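Long-range contact in thioredoxin domain-containing protein (Aeropyrum pernix, PDB 3HA9), which is of unknown function but has a thioredoxin-like fold and may act as an oxidoreductase, possibly in antioxidant defence: residues M55-I69 with T148-K160. Sequence-based numbering, arbitrary orientation. Where two conformers were deposited one is given.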
ATOM      1  N   MET A  55       8.531   9.499   5.046  1.00 13.11           N
ATOM      2  CA  MET A  55       7.141   9.148   4.685  1.00 13.36           C
ATOM      3  C   MET A  55       6.349   8.661   5.901  1.00 12.92           C
ATOM      4  O   MET A  55       5.174   8.986   6.056  1.00 13.65           O
ATOM      5  CB  MET A  55       7.077   8.100   3.544  1.00 12.74           C
ATOM      6  CG  MET A  55       5.646   7.858   3.015  1.00 13.05           C
ATOM      7  SD  MET A  55       4.711   9.326   2.456  1.00  8.84           S
ATOM      8  CE  MET A  55       5.784   9.841   1.171  1.00 13.38           C
ATOM      9  N   ALA A  56       6.988   7.882   6.773  1.00 13.05           N
ATOM     10  CA  ALA A  56       6.291   7.381   7.957  1.00 12.34           C
ATOM     11  C   ALA A  56       5.856   8.557   8.839  1.00 13.01           C
ATOM     12  O   ALA A  56       4.741   8.580   9.358  1.00 12.58           O
ATOM     13  CB  ALA A  56       7.173   6.405   8.741  1.00 12.46           C
ATOM     14  N   ASP A  57       6.736   9.545   8.945  1.00 13.34           N
ATOM     15  CA  ASP A  57       6.437  10.783   9.684  1.00 14.61           C
ATOM     16  C   ASP A  57       5.154  11.450   9.160  1.00 15.08           C
ATOM     17  O   ASP A  57       4.257  11.783   9.943  1.00 15.11           O
ATOM     18  CB  ASP A  57       7.656  11.711   9.643  1.00 14.60           C
ATOM     19  CG  ASP A  57       7.404  13.063  10.317  1.00 15.49           C
ATOM     20  OD1 ASP A  57       7.849  13.244  11.472  1.00 13.51           O
ATOM     21  OD2 ASP A  57       6.777  13.951   9.686  1.00 16.44           O
ATOM     22  N   LEU A  58       5.043  11.567   7.837  1.00 15.46           N
ATOM     23  CA  LEU A  58       3.863  12.171   7.211  1.00 15.65           C
ATOM     24  C   LEU A  58       2.582  11.397   7.447  1.00 15.89           C
ATOM     25  O   LEU A  58       1.559  11.983   7.789  1.00 15.90           O
ATOM     26  CB  LEU A  58       4.072  12.374   5.711  1.00 16.05           C
ATOM     27  CG  LEU A  58       5.176  13.331   5.298  1.00 17.79           C
ATOM     28  CD1 LEU A  58       4.988  13.708   3.830  1.00 17.69           C
ATOM     29  CD2 LEU A  58       5.143  14.587   6.184  1.00 18.46           C
ATOM     30  N   LEU A  59       2.637  10.085   7.245  1.00 15.61           N
ATOM     31  CA  LEU A  59       1.476   9.243   7.458  1.00 15.73           C
ATOM     32  C   LEU A  59       0.990   9.225   8.926  1.00 15.84           C
ATOM     33  O   LEU A  59      -0.206   9.120   9.191  1.00 15.83           O
ATOM     34  CB  LEU A  59       1.770   7.840   6.925  1.00 15.05           C
ATOM     35  CG  LEU A  59       2.015   7.771   5.410  1.00 13.80           C
ATOM     36  CD1 LEU A  59       2.503   6.349   5.004  1.00 13.90           C
ATOM     37  CD2 LEU A  59       0.743   8.130   4.654  1.00 15.22           C
ATOM     38  N   ASP A  60       1.923   9.346   9.868  1.00 16.53           N
ATOM     39  CA  ASP A  60       1.573   9.432  11.297  1.00 16.25           C
ATOM     40  C   ASP A  60       0.708  10.650  11.564  1.00 16.62           C
ATOM     41  O   ASP A  60      -0.328  10.576  12.247  1.00 16.51           O
ATOM     42  CB  ASP A  60       2.845   9.549  12.149  1.00 16.48           C
ATOM     43  CG  ASP A  60       3.618   8.255  12.244  1.00 17.39           C
ATOM     44  OD1 ASP A  60       3.045   7.172  12.000  1.00 15.85           O
ATOM     45  OD2 ASP A  60       4.828   8.325  12.569  1.00 17.30           O
ATOM     46  N   ARG A  61       1.145  11.774  11.022  1.00 16.07           N
ATOM     47  CA  ARG A  61       0.441  13.024  11.237  1.00 16.96           C
ATOM     48  C   ARG A  61      -0.904  13.001  10.548  1.00 17.10           C
ATOM     49  O   ARG A  61      -1.893  13.442  11.127  1.00 17.53           O
ATOM     50  CB  ARG A  61       1.288  14.203  10.760  1.00 16.32           C
ATOM     51  CG  ARG A  61       2.463  14.456  11.684  1.00 17.63           C
ATOM     52  CD  ARG A  61       3.654  14.993  10.928  1.00 16.84           C
ATOM     53  NE  ARG A  61       3.420  16.350  10.451  1.00 18.02           N
ATOM     54  CZ  ARG A  61       4.303  17.046   9.745  1.00 17.74           C
ATOM     55  NH1 ARG A  61       5.479  16.514   9.441  1.00 20.14           N
ATOM     56  NH2 ARG A  61       4.003  18.267   9.343  1.00 18.43           N
ATOM     57  N   LEU A  62      -0.956  12.452   9.330  1.00 17.05           N
ATOM     58  CA  LEU A  62      -2.222  12.404   8.599  1.00 16.99           C
ATOM     59  C   LEU A  62      -3.213  11.461   9.280  1.00 17.49           C
ATOM     60  O   LEU A  62      -4.410  11.750   9.334  1.00 17.53           O
ATOM     61  CB  LEU A  62      -1.990  12.028   7.128  1.00 17.30           C
ATOM     62  CG  LEU A  62      -1.274  13.134   6.340  1.00 17.40           C
ATOM     63  CD1 LEU A  62      -0.663  12.597   5.062  1.00 17.64           C
ATOM     64  CD2 LEU A  62      -2.229  14.279   6.040  1.00 19.22           C
ATOM     65  N   THR A  63      -2.699  10.356   9.823  1.00 17.19           N
ATOM     66  CA  THR A  63      -3.503   9.412  10.603  1.00 18.47           C
ATOM     67  C   THR A  63      -4.135  10.093  11.817  1.00 18.75           C
ATOM     68  O   THR A  63      -5.332   9.913  12.090  1.00 18.90           O
ATOM     69  CB  THR A  63      -2.650   8.209  11.070  1.00 18.13           C
ATOM     70  OG1 THR A  63      -2.265   7.437   9.928  1.00 20.77           O
ATOM     71  CG2 THR A  63      -3.436   7.315  12.032  1.00 19.00           C
ATOM     72  N   GLU A  64      -3.327  10.868  12.535  1.00 19.50           N
ATOM     73  CA  GLU A  64      -3.798  11.575  13.733  1.00 20.54           C
ATOM     74  C   GLU A  64      -4.808  12.665  13.373  1.00 20.85           C
ATOM     75  O   GLU A  64      -5.804  12.853  14.085  1.00 21.05           O
ATOM     76  CB  GLU A  64      -2.626  12.159  14.524  1.00 20.87           C
ATOM     77  CG  GLU A  64      -2.848  12.176  16.051  1.00 23.74           C
ATOM     78  CD  GLU A  64      -3.157  13.553  16.616  1.00 26.99           C
ATOM     79  OE1 GLU A  64      -4.226  14.127  16.306  1.00 29.95           O
ATOM     80  OE2 GLU A  64      -2.335  14.061  17.403  1.00 27.76           O
ATOM     81  N   LYS A  65      -4.559  13.358  12.260  1.00 20.93           N
ATOM     82  CA  LYS A  65      -5.425  14.452  11.789  1.00 21.07           C
ATOM     83  C   LYS A  65      -6.759  13.966  11.203  1.00 21.17           C
ATOM     84  O   LYS A  65      -7.818  14.549  11.490  1.00 21.03           O
ATOM     85  CB  LYS A  65      -4.674  15.315  10.761  1.00 21.29           C
ATOM     86  CG  LYS A  65      -5.412  16.571  10.296  1.00 21.95           C
ATOM     87  CD  LYS A  65      -4.527  17.431   9.387  1.00 23.31           C
ATOM     88  CE  LYS A  65      -5.247  18.712   8.972  1.00 25.38           C
ATOM     89  NZ  LYS A  65      -4.368  19.641   8.201  1.00 25.25           N
ATOM     90  N   TYR A  66      -6.705  12.908  10.390  1.00 20.44           N
ATOM     91  CA  TYR A  66      -7.894  12.376   9.716  1.00 20.38           C
ATOM     92  C   TYR A  66      -8.214  10.947  10.134  1.00 20.47           C
ATOM     93  O   TYR A  66      -7.575   9.997   9.663  1.00 20.27           O
ATOM     94  CB  TYR A  66      -7.716  12.412   8.196  1.00 20.31           C
ATOM     95  CG  TYR A  66      -7.446  13.788   7.639  1.00 20.36           C
ATOM     96  CD1 TYR A  66      -8.485  14.704   7.460  1.00 21.09           C
ATOM     97  CD2 TYR A  66      -6.157  14.178   7.283  1.00 19.73           C
ATOM     98  CE1 TYR A  66      -8.241  15.974   6.950  1.00 21.82           C
ATOM     99  CE2 TYR A  66      -5.906  15.448   6.761  1.00 21.13           C
ATOM    100  CZ  TYR A  66      -6.950  16.336   6.600  1.00 22.29           C
ATOM    101  OH  TYR A  66      -6.713  17.596   6.093  1.00 23.20           O
ATOM    102  N   ARG A  67      -9.220  10.801  10.996  1.00 20.21           N
ATOM    103  CA  ARG A  67      -9.629   9.484  11.495  1.00 20.33           C
ATOM    104  C   ARG A  67     -10.173   8.569  10.406  1.00 19.78           C
ATOM    105  O   ARG A  67     -10.271   7.354  10.602  1.00 19.95           O
ATOM    106  CB  ARG A  67     -10.648   9.618  12.637  1.00 20.42           C
ATOM    107  CG  ARG A  67     -11.974  10.266  12.266  1.00 21.06           C
ATOM    108  CD  ARG A  67     -12.975  10.159  13.429  1.00 20.91           C
ATOM    109  NE  ARG A  67     -13.504   8.797  13.569  1.00 20.28           N
ATOM    110  CZ  ARG A  67     -14.022   8.298  14.691  1.00 20.99           C
ATOM    111  NH1 ARG A  67     -14.078   9.042  15.795  1.00 18.68           N
ATOM    112  NH2 ARG A  67     -14.481   7.048  14.714  1.00 20.28           N
ATOM    113  N   GLU A  68     -10.544   9.151   9.268  1.00 19.58           N
ATOM    114  CA  GLU A  68     -11.101   8.354   8.184  1.00 19.76           C
ATOM    115  C   GLU A  68     -10.046   7.733   7.267  1.00 18.81           C
ATOM    116  O   GLU A  68     -10.381   6.995   6.358  1.00 19.47           O
ATOM    117  CB  GLU A  68     -12.152   9.135   7.388  1.00 19.94           C
ATOM    118  CG  GLU A  68     -13.510   9.194   8.079  1.00 23.31           C
ATOM    119  CD  GLU A  68     -14.054   7.814   8.466  1.00 26.82           C
ATOM    120  OE1 GLU A  68     -13.922   6.851   7.668  1.00 26.99           O
ATOM    121  OE2 GLU A  68     -14.618   7.695   9.572  1.00 27.15           O
ATOM    122  N   ILE A  69      -8.777   8.027   7.516  1.00 17.81           N
ATOM    123  CA  ILE A  69      -7.687   7.383   6.767  1.00 16.88           C
ATOM    124  C   ILE A  69      -7.268   6.052   7.400  1.00 16.46           C
ATOM    125  O   ILE A  69      -7.068   5.967   8.626  1.00 15.74           O
ATOM    126  CB  ILE A  69      -6.436   8.283   6.687  1.00 16.54           C
ATOM    127  CG1 ILE A  69      -6.721   9.515   5.840  1.00 17.49           C
ATOM    128  CG2 ILE A  69      -5.210   7.490   6.148  1.00 18.78           C
ATOM    129  CD1 ILE A  69      -5.631  10.548   5.932  1.00 19.10           C
ATOM    130  N   THR A 148       5.495   7.909  -6.582  1.00 12.55           N
ATOM    131  CA  THR A 148       6.641   7.802  -5.684  1.00 13.05           C
ATOM    132  C   THR A 148       6.794   9.075  -4.852  1.00 13.28           C
ATOM    133  O   THR A 148       6.631  10.191  -5.360  1.00 12.44           O
ATOM    134  CB  THR A 148       7.944   7.507  -6.460  1.00 12.70           C
ATOM    135  OG1 THR A 148       7.837   6.228  -7.093  1.00 16.43           O
ATOM    136  CG2 THR A 148       9.122   7.457  -5.521  1.00 13.54           C
ATOM    137  N   THR A 149       7.075   8.878  -3.564  1.00 14.13           N
ATOM    138  CA  THR A 149       7.396   9.956  -2.619  1.00 14.53           C
ATOM    139  C   THR A 149       6.590  11.249  -2.840  1.00 14.91           C
ATOM    140  O   THR A 149       7.173  12.293  -3.169  1.00 14.50           O
ATOM    141  CB  THR A 149       8.929  10.264  -2.597  1.00 14.69           C
ATOM    142  OG1 THR A 149       9.366  10.673  -3.905  1.00 14.76           O
ATOM    143  CG2 THR A 149       9.729   9.036  -2.142  1.00 15.03           C
ATOM    144  N   PRO A 150       5.250  11.187  -2.680  1.00 15.00           N
ATOM    145  CA  PRO A 150       4.490  12.442  -2.753  1.00 15.57           C
ATOM    146  C   PRO A 150       4.803  13.349  -1.564  1.00 15.79           C
ATOM    147  O   PRO A 150       5.134  12.856  -0.489  1.00 16.29           O
ATOM    148  CB  PRO A 150       3.035  11.973  -2.671  1.00 15.66           C
ATOM    149  CG  PRO A 150       3.102  10.652  -1.974  1.00 14.59           C
ATOM    150  CD  PRO A 150       4.358  10.024  -2.481  1.00 15.52           C
ATOM    151  N   SER A 151       4.694  14.663  -1.753  1.00 16.34           N
ATOM    152  CA  SER A 151       4.918  15.606  -0.665  1.00 16.57           C
ATOM    153  C   SER A 151       3.717  15.665   0.280  1.00 16.70           C
ATOM    154  O   SER A 151       2.631  15.198  -0.066  1.00 16.36           O
ATOM    155  CB  SER A 151       5.168  16.995  -1.238  1.00 16.22           C
ATOM    156  OG  SER A 151       3.979  17.498  -1.831  1.00 17.40           O
ATOM    157  N   LEU A 152       3.912  16.252   1.466  1.00 17.00           N
ATOM    158  CA  LEU A 152       2.811  16.446   2.421  1.00 16.98           C
ATOM    159  C   LEU A 152       1.677  17.257   1.792  1.00 17.33           C
ATOM    160  O   LEU A 152       0.500  16.935   1.974  1.00 16.70           O
ATOM    161  CB  LEU A 152       3.297  17.137   3.710  1.00 17.14           C
ATOM    162  CG  LEU A 152       2.241  17.403   4.788  1.00 16.83           C
ATOM    163  CD1 LEU A 152       1.494  16.122   5.156  1.00 16.87           C
ATOM    164  CD2 LEU A 152       2.861  18.050   6.041  1.00 17.98           C
ATOM    165  N   GLY A 153       2.051  18.314   1.069  1.00 18.22           N
ATOM    166  CA  GLY A 153       1.102  19.155   0.353  1.00 18.95           C
ATOM    167  C   GLY A 153       0.232  18.376  -0.617  1.00 19.88           C
ATOM    168  O   GLY A 153      -0.983  18.597  -0.686  1.00 19.44           O
ATOM    169  N   GLU A 154       0.855  17.451  -1.355  1.00 20.52           N
ATOM    170  CA  GLU A 154       0.139  16.615  -2.322  1.00 21.08           C
ATOM    171  C   GLU A 154      -0.844  15.692  -1.617  1.00 21.23           C
ATOM    172  O   GLU A 154      -2.004  15.583  -2.030  1.00 21.31           O
ATOM    173  CB  GLU A 154       1.111  15.796  -3.173  1.00 21.40           C
ATOM    174  CG  GLU A 154       2.106  16.620  -3.945  1.00 23.56           C
ATOM    175  CD  GLU A 154       2.936  15.786  -4.885  1.00 27.45           C
ATOM    176  OE1 GLU A 154       2.466  15.559  -6.022  1.00 29.77           O
ATOM    177  OE2 GLU A 154       4.056  15.368  -4.504  1.00 26.25           O
ATOM    178  N   LEU A 155      -0.386  15.048  -0.543  1.00 20.83           N
ATOM    179  CA  LEU A 155      -1.231  14.139   0.226  1.00 20.95           C
ATOM    180  C   LEU A 155      -2.433  14.885   0.825  1.00 21.26           C
ATOM    181  O   LEU A 155      -3.571  14.436   0.695  1.00 21.01           O
ATOM    182  CB  LEU A 155      -0.420  13.454   1.332  1.00 20.60           C
ATOM    183  CG  LEU A 155       0.719  12.522   0.915  1.00 20.51           C
ATOM    184  CD1 LEU A 155       1.581  12.201   2.143  1.00 19.07           C
ATOM    185  CD2 LEU A 155       0.198  11.240   0.276  1.00 20.93           C
ATOM    186  N   GLU A 156      -2.170  16.032   1.456  1.00 21.84           N
ATOM    187  CA  GLU A 156      -3.224  16.870   2.032  1.00 22.52           C
ATOM    188  C   GLU A 156      -4.280  17.243   0.993  1.00 22.24           C
ATOM    189  O   GLU A 156      -5.483  17.091   1.242  1.00 22.50           O
ATOM    190  CB  GLU A 156      -2.641  18.154   2.646  1.00 22.68           C
ATOM    191  CG  GLU A 156      -2.111  17.985   4.064  1.00 25.22           C
ATOM    192  CD  GLU A 156      -3.185  18.117   5.151  1.00 27.61           C
ATOM    193  OE1 GLU A 156      -4.396  17.950   4.867  1.00 29.02           O
ATOM    194  OE2 GLU A 156      -2.810  18.373   6.311  1.00 29.08           O
ATOM    195  N   SER A 157      -3.814  17.735  -0.154  1.00 22.31           N
ATOM    196  CA  SER A 157      -4.702  18.132  -1.247  0.50 22.20           C
ATOM    197  C   SER A 157      -5.626  16.984  -1.642  1.00 22.15           C
ATOM    198  O   SER A 157      -6.822  17.181  -1.836  1.00 22.05           O
ATOM    199  CB  SER A 157      -3.898  18.605  -2.458  0.50 22.15           C
ATOM    200  OG  SER A 157      -4.734  18.765  -3.594  0.50 22.41           O
ATOM    201  N   VAL A 158      -5.058  15.781  -1.749  1.00 21.96           N
ATOM    202  CA  VAL A 158      -5.827  14.597  -2.113  1.00 21.69           C
ATOM    203  C   VAL A 158      -6.890  14.257  -1.044  1.00 22.36           C
ATOM    204  O   VAL A 158      -8.064  14.070  -1.371  1.00 22.09           O
ATOM    205  CB  VAL A 158      -4.882  13.388  -2.433  1.00 21.58           C
ATOM    206  CG1 VAL A 158      -5.660  12.106  -2.568  1.00 20.79           C
ATOM    207  CG2 VAL A 158      -4.070  13.661  -3.703  1.00 21.06           C
ATOM    208  N   ILE A 159      -6.483  14.206   0.226  1.00 22.93           N
ATOM    209  CA  ILE A 159      -7.381  13.853   1.335  1.00 23.75           C
ATOM    210  C   ILE A 159      -8.520  14.873   1.480  1.00 24.06           C
ATOM    211  O   ILE A 159      -9.655  14.508   1.793  1.00 24.18           O
ATOM    212  CB  ILE A 159      -6.595  13.694   2.676  1.00 23.67           C
ATOM    213  CG1 ILE A 159      -5.668  12.477   2.597  1.00 23.23           C
ATOM    214  CG2 ILE A 159      -7.542  13.519   3.865  1.00 24.04           C
ATOM    215  CD1 ILE A 159      -4.337  12.637   3.326  1.00 25.36           C
ATOM    216  N   LYS A 160      -8.202  16.140   1.232  1.00 24.79           N
ATOM    217  CA  LYS A 160      -9.168  17.231   1.374  1.00 25.43           C
ATOM    218  C   LYS A 160     -10.258  17.150   0.305  1.00 26.11           C
ATOM    219  O   LYS A 160     -11.435  17.371   0.599  1.00 26.33           O
ATOM    220  CB  LYS A 160      -8.459  18.586   1.325  1.00 25.32           C
TER
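Glu-156 is gripped by Lys-65, the last residue of helix 52-65, and Tyr-66, the first beyond it, one for each oxygen. Tyr-66 OH donates to Glu-156 OE1 at 2.6 Å, on the syn lone pair. Ring and carboxylate planes stand 82° apart. Lys-65 NZ forms a salt bridge with Glu-156 OE2 at 2.8 Å, also on the syn side but 22° out of plane. The extended lysine chain lays its CG against one face of the Tyr-66 ring. The opposite face takes a CH-pi contact from Ile-159 CG2, 3.6 Å from the ring centroid, almost on the normal. With an alanine in place of Tyr-66, Glu-156 OE1 would probably lose its hydroxyl partner and a gap would open beside Ile-159 CG2.

Beneath this polar edge, Leu-62 is a knob in a hole of Leu-152, Leu-155, Glu-156 and Ile-159. Its CD1 meets Leu-155 CD1 at 3.7 Å, while CD2 turns to Ile-159 CD1. Ile-159 CD1 also reaches Ile-69 CD1 at 3.6 Å. Leu-58 CD1 packs on the first turn of helix 152-161, 3.6 Å from Leu-152 N. Ser-151, the N-cap, and Glu-154 form a capping box there. Met-55 curls back through its last two torsions, carrying CE to 3.5 Å from Pro-150 O. Behind the contact, Leu-155 rests on Ile-136 and Ile-69 on Ile-41.

Segments 55-65 and 152-160 run in roughly the same direction, 30° apart, on one face of the thioredoxin-fold sheet. Their seam is apolar toward the sheet; the Glu-156 carboxylate closes its outer edge, and its two donors would probably stabilise the ionised form.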